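Local coordinates for enoyl-CoA hydratase/isomerase family protein (Bacillus anthracis, PDB 3KQF), which probably catalyses the reversible hydration of 2-enoyl-CoA thioesters to 3-hydroxyacyl-CoA, as a trimeric member of the crotonase superfamily, at residues V20-N25 and T46-E51; A133-T138 and G182-V187; Q103-A108 and L214-I219. All blocks are in the same frame, centred on the assembly; numbering follows the deposited sequence. Where two conformers were deposited one is given.

In the fold
All three contacts reach the central six-stranded sheet of the crotonase fold. Contact 1 comes first along the chain and sits near one side of that sheet, where strand 19-24 meets helix 35-49. Contact 3 joins the start of the central strand 105-109 to helix 209-222 far downstream, and contact 2 falls within the chain between those two segments, near the outermost strand 186-188. Centres of contacts 1 and 3 are 14 Å apart and the two touch, Gln103 NE2 lying 3.1 Å from Ile48 O. Contacts 1 and 2 lie 23 Å apart between centres, without touching. Contacts 2 and 3, centres 18 Å apart, both touch the second subunit, so each borders a neighbouring chain.

Contact 1: residues V20-N25 and T46-E51; sequences VKISLN and TQINEE
Purely apolar and buried, this contact packs the end of helix 35-49 against strand 19-24, within the beta-alpha-beta unit completed by strand 56-61. Ile48 carries the helix side of the contact: its CD1 touches two strand residues on the same face, Val20 and Ile22. The tip of Ile22 meets it head-on, CD1 of Ile22 standing 3.6 Å from CD1 of Ile48. Val20 comes in with one branch, CG1 lying 3.9 Å from that same Ile48 CD1. With chi1 at 61°, Val20 holds CG1 between its backbone N and carbonyl carbon and so presents it to the helix. Lys21 points off the other face, where its NZ forms a salt bridge with Glu194. The core continues into strand 56-61, since Val20 and Ile48 both rest on Val57 and Ile22 rests on Leu59, while Leu41 of the same helix also covers Ile22. No hydrogen bond spans the two segments; what joins them is methyl packing, which implies a hydrophobic contact with little directional demand.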
loop_
_atom_site.group_PDB
_atom_site.type_symbol
_atom_site.label_atom_id
_atom_site.label_comp_id
_atom_site.label_asym_id
_atom_site.label_seq_id
_atom_site.Cartn_x
_atom_site.Cartn_y
_atom_site.Cartn_z
ATOM N N VAL A 20 -7.156 -13.541 25.463
ATOM C CA VAL A 20 -7.045 -14.983 25.299
ATOM C C VAL A 20 -5.866 -15.254 24.375
ATOM O O VAL A 20 -5.699 -14.554 23.374
ATOM C CB VAL A 20 -8.348 -15.636 24.732
ATOM C CG1 VAL A 20 -8.685 -15.108 23.385
ATOM C CG2 VAL A 20 -8.213 -17.177 24.721
ATOM N N LYS A 21 -5.040 -16.232 24.726
ATOM C CA LYS A 21 -3.860 -16.603 23.927
ATOM C C LYS A 21 -4.058 -18.017 23.447
ATOM O O LYS A 21 -4.204 -18.939 24.265
ATOM C CB LYS A 21 -2.571 -16.513 24.763
ATOM C CG LYS A 21 -1.308 -16.862 23.990
ATOM C CD LYS A 21 -0.036 -16.838 24.832
ATOM C CE LYS A 21 0.009 -17.979 25.826
ATOM N NZ LYS A 21 1.354 -18.130 26.423
ATOM N N ILE A 22 -4.113 -18.185 22.130
ATOM C CA ILE A 22 -4.271 -19.484 21.510
ATOM C C ILE A 22 -2.902 -19.915 20.985
ATOM O O ILE A 22 -2.270 -19.166 20.251
ATOM C CB ILE A 22 -5.241 -19.424 20.320
ATOM C CG1 ILE A 22 -6.598 -18.853 20.755
ATOM C CG2 ILE A 22 -5.402 -20.808 19.721
ATOM C CD1 ILE A 22 -7.571 -18.646 19.617
ATOM N N SER A 23 -2.435 -21.094 21.386
ATOM C CA SER A 23 -1.129 -21.578 20.950
ATOM C C SER A 23 -1.234 -22.873 20.143
ATOM O O SER A 23 -1.775 -23.877 20.642
ATOM C CB SER A 23 -0.225 -21.839 22.159
ATOM O OG SER A 23 -0.097 -20.716 23.000
ATOM N N LEU A 24 -0.738 -22.871 18.905
ATOM C CA LEU A 24 -0.696 -24.115 18.130
ATOM C C LEU A 24 0.223 -25.024 18.950
ATOM O O LEU A 24 1.301 -24.599 19.362
ATOM C CB LEU A 24 -0.170 -23.904 16.712
ATOM C CG LEU A 24 -0.905 -22.885 15.844
ATOM C CD1 LEU A 24 -0.303 -22.843 14.452
ATOM C CD2 LEU A 24 -2.404 -23.174 15.752
ATOM N N ASN A 25 -0.204 -26.262 19.187
ATOM C CA ASN A 25 0.525 -27.177 20.064
ATOM C C ASN A 25 0.870 -28.539 19.456
ATOM O O ASN A 25 0.412 -29.584 19.930
ATOM C CB ASN A 25 -0.285 -27.380 21.353
ATOM C CG ASN A 25 0.516 -28.056 22.453
ATOM O OD1 ASN A 25 1.739 -27.900 22.538
ATOM N ND2 ASN A 25 -0.177 -28.795 23.324
ATOM N N THR A 46 -15.143 -20.248 17.284
ATOM C CA THR A 46 -16.608 -20.097 17.421
ATOM C C THR A 46 -16.984 -19.651 18.823
ATOM O O THR A 46 -17.920 -18.871 19.000
ATOM C CB THR A 46 -17.354 -21.403 17.102
ATOM O OG1 THR A 46 -17.031 -21.815 15.779
ATOM C CG2 THR A 46 -18.883 -21.233 17.217
ATOM N N GLN A 47 -16.271 -20.164 19.820
ATOM C CA GLN A 47 -16.521 -19.791 21.212
ATOM C C GLN A 47 -16.111 -18.328 21.462
ATOM O O GLN A 47 -16.892 -17.532 21.956
ATOM C CB GLN A 47 -15.774 -20.755 22.147
ATOM C CG GLN A 47 -15.967 -20.489 23.636
ATOM C CD GLN A 47 -15.521 -21.664 24.517
ATOM O OE1 GLN A 47 -14.833 -22.583 24.059
ATOM N NE2 GLN A 47 -15.917 -21.630 25.792
ATOM N N ILE A 48 -14.893 -17.977 21.074
ATOM C CA ILE A 48 -14.374 -16.616 21.252
ATOM C C ILE A 48 -15.231 -15.566 20.527
ATOM O O ILE A 48 -15.434 -14.455 21.033
ATOM C CB ILE A 48 -12.907 -16.531 20.796
ATOM C CG1 ILE A 48 -12.036 -17.410 21.699
ATOM C CG2 ILE A 48 -12.419 -15.074 20.841
ATOM C CD1 ILE A 48 -10.638 -17.689 21.141
ATOM N N ASN A 49 -15.775 -15.945 19.371
ATOM C CA ASN A 49 -16.638 -15.070 18.598
ATOM C C ASN A 49 -17.828 -14.529 19.435
ATOM O O ASN A 49 -18.292 -13.406 19.206
ATOM C CB ASN A 49 -17.135 -15.823 17.349
ATOM C CG ASN A 49 -17.745 -14.914 16.325
ATOM O OD1 ASN A 49 -17.030 -14.188 15.631
ATOM N ND2 ASN A 49 -19.061 -15.010 16.148
ATOM N N GLU A 50 -18.284 -15.326 20.404
ATOM C CA GLU A 50 -19.412 -14.969 21.265
ATOM C C GLU A 50 -19.012 -14.523 22.677
ATOM O O GLU A 50 -19.872 -14.360 23.541
ATOM C CB GLU A 50 -20.371 -16.164 21.354
ATOM C CG GLU A 50 -20.959 -16.562 20.010
ATOM C CD GLU A 50 -21.904 -15.514 19.452
ATOM O OE1 GLU A 50 -22.871 -15.140 20.153
ATOM O OE2 GLU A 50 -21.708 -15.092 18.293
ATOM N N GLU A 51 -17.721 -14.314 22.907
ATOM C CA GLU A 51 -17.236 -13.886 24.226
ATOM C C GLU A 51 -17.133 -12.366 24.354
ATOM O O GLU A 51 -16.163 -11.766 23.911
ATOM C CB GLU A 51 -15.882 -14.523 24.547
ATOM C CG GLU A 51 -15.952 -15.984 24.952
ATOM C CD GLU A 51 -14.571 -16.597 25.189
ATOM O OE1 GLU A 51 -13.547 -15.892 25.016
ATOM O OE2 GLU A 51 -14.511 -17.790 25.541
#

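Contact 2: residues A133-T138 and G182-V187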
loop_
_atom_site.group_PDB
_atom_site.type_symbol
_atom_site.label_atom_id
_atom_site.label_comp_id
_atom_site.label_asym_id
_atom_site.label_seq_id
_atom_site.Cartn_x
_atom_site.Cartn_y
_atom_site.Cartn_z
ATOM N N ALA A 133 12.627 -15.395 13.880
ATOM C CA ALA A 133 11.583 -15.946 13.025
ATOM C C ALA A 133 11.900 -15.750 11.557
ATOM O O ALA A 133 12.697 -14.887 11.169
ATOM C CB ALA A 133 10.214 -15.324 13.345
ATOM N N SER A 134 11.303 -16.601 10.736
ATOM C CA SER A 134 11.454 -16.493 9.287
ATOM C C SER A 134 10.087 -16.711 8.687
ATOM O O SER A 134 9.257 -17.462 9.242
ATOM C CB SER A 134 12.499 -17.460 8.718
ATOM O OG SER A 134 12.307 -18.786 9.155
ATOM N N LEU A 135 9.830 -16.013 7.588
ATOM C CA LEU A 135 8.551 -16.062 6.937
ATOM C C LEU A 135 8.687 -16.271 5.458
ATOM O O LEU A 135 9.778 -16.160 4.879
ATOM C CB LEU A 135 7.781 -14.743 7.151
ATOM C CG LEU A 135 7.477 -14.338 8.596
ATOM C CD1 LEU A 135 8.671 -13.680 9.242
ATOM C CD2 LEU A 135 6.241 -13.401 8.623
ATOM N N GLY A 136 7.563 -16.561 4.837
ATOM C CA GLY A 136 7.549 -16.709 3.393
ATOM C C GLY A 136 6.391 -17.546 2.919
ATOM O O GLY A 136 5.860 -18.376 3.664
ATOM N N LEU A 137 6.009 -17.330 1.671
ATOM C CA LEU A 137 4.976 -18.133 1.033
ATOM C C LEU A 137 5.732 -19.035 0.084
ATOM O O LEU A 137 6.004 -18.670 -1.062
ATOM C CB LEU A 137 3.947 -17.278 0.316
ATOM C CG LEU A 137 3.006 -16.500 1.232
ATOM C CD1 LEU A 137 2.086 -15.619 0.435
ATOM C CD2 LEU A 137 2.189 -17.467 2.079
ATOM N N THR A 138 6.013 -20.241 0.559
ATOM C CA THR A 138 6.839 -21.216 -0.155
ATOM C C THR A 138 6.080 -22.091 -1.146
ATOM O O THR A 138 6.694 -22.929 -1.806
ATOM C CB THR A 138 7.509 -22.151 0.862
ATOM O OG1 THR A 138 6.491 -22.714 1.698
ATOM C CG2 THR A 138 8.541 -21.381 1.746
ATOM N N GLY A 182 7.177 -4.258 5.707
ATOM C CA GLY A 182 5.863 -3.952 6.295
ATOM C C GLY A 182 4.987 -5.177 6.536
ATOM O O GLY A 182 3.771 -5.046 6.820
ATOM N N LEU A 183 5.591 -6.367 6.453
ATOM C CA LEU A 183 4.895 -7.634 6.682
ATOM C C LEU A 183 4.670 -7.859 8.179
ATOM O O LEU A 183 3.661 -8.426 8.563
ATOM C CB LEU A 183 5.659 -8.816 6.049
ATOM C CG LEU A 183 5.125 -10.234 6.285
ATOM C CD1 LEU A 183 3.656 -10.436 5.778
ATOM C CD2 LEU A 183 6.067 -11.230 5.619
ATOM N N VAL A 184 5.635 -7.469 9.026
ATOM C CA VAL A 184 5.429 -7.558 10.480
ATOM C C VAL A 184 5.571 -6.136 11.043
ATOM O O VAL A 184 6.356 -5.314 10.528
ATOM C CB VAL A 184 6.346 -8.568 11.187
ATOM C CG1 VAL A 184 6.165 -9.969 10.556
ATOM C CG2 VAL A 184 7.797 -8.104 11.172
ATOM N N GLU A 185 4.793 -5.840 12.077
ATOM C CA GLU A 185 4.742 -4.497 12.652
ATOM C C GLU A 185 5.725 -4.267 13.792
ATOM O O GLU A 185 6.100 -3.118 14.054
ATOM C CB GLU A 185 3.300 -4.150 13.070
ATOM C CG GLU A 185 2.337 -3.885 11.866
ATOM C CD GLU A 185 1.939 -5.133 11.083
ATOM O OE1 GLU A 185 1.995 -6.269 11.628
ATOM O OE2 GLU A 185 1.530 -4.974 9.903
ATOM N N PHE A 186 6.123 -5.350 14.465
ATOM C CA PHE A 186 7.120 -5.292 15.550
ATOM C C PHE A 186 8.085 -6.485 15.467
ATOM O O PHE A 186 7.702 -7.571 15.009
ATOM C CB PHE A 186 6.439 -5.352 16.920
ATOM C CG PHE A 186 5.419 -4.266 17.147
ATOM C CD1 PHE A 186 5.783 -3.059 17.744
ATOM C CD2 PHE A 186 4.107 -4.453 16.774
ATOM C CE1 PHE A 186 4.834 -2.054 17.962
ATOM C CE2 PHE A 186 3.142 -3.449 16.993
ATOM C CZ PHE A 186 3.508 -2.256 17.563
ATOM N N VAL A 187 9.321 -6.274 15.909
ATOM C CA VAL A 187 10.312 -7.346 16.027
ATOM C C VAL A 187 10.958 -7.235 17.407
ATOM O O VAL A 187 11.390 -6.149 17.804
ATOM C CB VAL A 187 11.372 -7.335 14.885
ATOM C CG1 VAL A 187 12.414 -8.412 15.144
ATOM C CG2 VAL A 187 10.710 -7.569 13.551
#
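Leu135 of the short strand 134-136 drives its CD2 methyl into the bend where Leu183 and Val184 follow helix 175-181, and that is the tight part of the contact. CD2 of Leu135 lies 3.7 Å from CD2 of Leu183, the two leucines reaching toward each other tip to tip. The same methyl is 3.9 Å from CG1 of Val184, whose side chain slants across that of Leu135. A second, looser touch adds depth, CB of Leu135 standing 4.2 Å from CD2 of Leu183. Leu183 gets there because its CG is anti to the backbone N (chi1 175°), which carries the isobutyl group outward from the bend to meet the strand. Around this trio Leu122, Leu154, Leu157 and Ile158 pack on Leu183, while Ala178 lies against both Leu135 and Val184.

The bend itself begins with a Schellman motif: Gly182, at positive phi (88°), ends helix 175-181 and lets the chain turn toward strand 186-188, an outermost strand of the main sheet in the crotonase fold. On the other side, strand 134-136 belongs to the small three-stranded sheet, so the contact joins the two sheets through the exit of one helix. Gly136, at backbone angles that would jam a CB against the carbonyl O of Leu135, gives its backbone N to Thr118 OG1.

Away from the leucines the segments diverge. Ser134 is partly exposed, and Phe186 and Val187 run on along the sheet edge without meeting the first segment. Glu185 is buried and bridged to Arg127, and its carbonyl O accepts a bond from Arg162 of the second subunit, whose guanidinium group also makes a cation-pi contact with the ring of Phe186.

Contact 3: residues Q103-A108 and L214-I219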
loop_
_atom_site.group_PDB
_atom_site.type_symbol
_atom_site.label_atom_id
_atom_site.label_comp_id
_atom_site.label_asym_id
_atom_site.label_seq_id
_atom_site.Cartn_x
_atom_site.Cartn_y
_atom_site.Cartn_z
ATOM N N GLN A 103 -12.878 -9.295 17.846
ATOM C CA GLN A 103 -11.731 -8.778 18.560
ATOM C C GLN A 103 -10.503 -8.615 17.673
ATOM O O GLN A 103 -10.332 -9.362 16.713
ATOM C CB GLN A 103 -11.311 -9.740 19.672
ATOM C CG GLN A 103 -12.342 -10.062 20.742
ATOM C CD GLN A 103 -13.250 -11.243 20.414
ATOM O OE1 GLN A 103 -13.273 -11.751 19.294
ATOM N NE2 GLN A 103 -14.009 -11.688 21.421
ATOM N N PRO A 104 -9.626 -7.662 18.020
ATOM C CA PRO A 104 -8.332 -7.625 17.326
ATOM C C PRO A 104 -7.570 -8.945 17.606
ATOM O O PRO A 104 -7.666 -9.504 18.713
ATOM C CB PRO A 104 -7.616 -6.457 18.001
ATOM C CG PRO A 104 -8.694 -5.551 18.419
ATOM C CD PRO A 104 -9.789 -6.487 18.898
ATOM N N VAL A 105 -6.809 -9.418 16.626
ATOM C CA VAL A 105 -6.040 -10.641 16.759
ATOM C C VAL A 105 -4.598 -10.311 16.436
ATOM O O VAL A 105 -4.305 -9.732 15.373
ATOM C CB VAL A 105 -6.575 -11.782 15.797
ATOM C CG1 VAL A 105 -5.729 -13.041 15.926
ATOM C CG2 VAL A 105 -8.078 -12.062 16.028
ATOM N N ILE A 106 -3.712 -10.598 17.380
ATOM C CA ILE A 106 -2.283 -10.324 17.249
ATOM C C ILE A 106 -1.548 -11.622 17.053
ATOM O O ILE A 106 -1.734 -12.558 17.822
ATOM C CB ILE A 106 -1.735 -9.639 18.540
ATOM C CG1 ILE A 106 -2.551 -8.369 18.863
ATOM C CG2 ILE A 106 -0.276 -9.317 18.390
ATOM C CD1 ILE A 106 -2.142 -7.665 20.198
ATOM N N ALA A 107 -0.752 -11.699 15.991
ATOM C CA ALA A 107 0.079 -12.850 15.741
ATOM C C ALA A 107 1.420 -12.647 16.452
ATOM O O ALA A 107 2.061 -11.594 16.303
ATOM C CB ALA A 107 0.313 -13.042 14.220
ATOM N N ALA A 108 1.817 -13.615 17.274
ATOM C CA ALA A 108 3.113 -13.584 17.952
ATOM C C ALA A 108 3.906 -14.713 17.301
ATOM O O ALA A 108 3.758 -15.899 17.664
ATOM C CB ALA A 108 2.964 -13.787 19.477
ATOM N N LEU A 214 -15.790 -1.643 16.653
ATOM C CA LEU A 214 -16.306 -0.838 15.527
ATOM C C LEU A 214 -15.163 -0.361 14.607
ATOM O O LEU A 214 -15.321 -0.318 13.377
ATOM C CB LEU A 214 -17.158 0.338 16.045
ATOM C CG LEU A 214 -18.574 -0.007 16.487
ATOM C CD1 LEU A 214 -19.227 1.163 17.263
ATOM C CD2 LEU A 214 -19.433 -0.384 15.271
ATOM N N ALA A 215 -14.017 -0.020 15.182
ATOM C CA ALA A 215 -12.837 0.369 14.380
ATOM C C ALA A 215 -12.393 -0.791 13.500
ATOM O O ALA A 215 -12.066 -0.601 12.322
ATOM C CB ALA A 215 -11.670 0.844 15.270
ATOM N N LYS A 216 -12.343 -2.000 14.068
ATOM C CA LYS A 216 -11.965 -3.168 13.275
ATOM C C LYS A 216 -12.933 -3.337 12.108
ATOM O O LYS A 216 -12.513 -3.528 10.981
ATOM C CB LYS A 216 -11.878 -4.444 14.139
ATOM C CG LYS A 216 -11.581 -5.701 13.301
ATOM C CD LYS A 216 -11.222 -6.939 14.086
ATOM C CE LYS A 216 -10.832 -8.102 13.153
ATOM N NZ LYS A 216 -10.409 -9.306 13.923
ATOM N N GLU A 217 -14.233 -3.230 12.369
ATOM C CA GLU A 217 -15.224 -3.372 11.306
ATOM C C GLU A 217 -15.095 -2.272 10.246
ATOM O O GLU A 217 -15.145 -2.554 9.056
ATOM C CB GLU A 217 -16.638 -3.405 11.881
ATOM C CG GLU A 217 -16.927 -4.684 12.638
ATOM C CD GLU A 217 -18.359 -4.755 13.164
ATOM O OE1 GLU A 217 -18.819 -3.780 13.799
ATOM O OE2 GLU A 217 -19.003 -5.807 12.966
ATOM N N ALA A 218 -14.938 -1.028 10.681
ATOM C CA ALA A 218 -14.831 0.098 9.744
ATOM C C ALA A 218 -13.572 -0.000 8.847
ATOM O O ALA A 218 -13.646 0.190 7.629
ATOM C CB ALA A 218 -14.849 1.416 10.504
ATOM N N ILE A 219 -12.436 -0.290 9.452
ATOM C CA ILE A 219 -11.177 -0.423 8.700
ATOM C C ILE A 219 -11.219 -1.634 7.737
ATOM O O ILE A 219 -10.996 -1.489 6.560
ATOM C CB ILE A 219 -9.962 -0.587 9.651
ATOM C CG1 ILE A 219 -9.770 0.659 10.541
ATOM C CG2 ILE A 219 -8.686 -0.884 8.839
ATOM C CD1 ILE A 219 -8.802 0.452 11.750
#
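The approach to strand 105-109 passes helix 209-222 with Pro104 and Lys216 nearest, their CA atoms 7.0 Å apart. This is where a central strand of the crotonase-fold sheet meets the C-terminal helices, and one lysine does nearly all the work. Lys216 leaves the helix with CG anti to its backbone N (chi1 176°) and stays extended to the end, laying its chain past the Gln103-Pro104 peptide. CD of Lys216 lies 3.7 Å from Gln103 O. At the end NZ of Lys216 donates to the carbonyl O of Gln103 at 2.8 Å, with a C=O...N angle of 140°. Asp125 adds a salt bridge to the buried ammonium group and also accepts from Val105 N, so one carboxylate serves both strand and helix; Leu101 O takes a further bond from NZ. The CB of Gln103 points away from the helix, and its NE2 donates to Thr54 O. Tyr168 of the second subunit packs on both Pro104 and Lys216, which brings the contact to the subunit interface. Val105 crosses the lysine obliquely, CG2 4.2 Å from NZ of Lys216, whose bond to Gln103 O comes from above the carbonyl plane, 38° out of it.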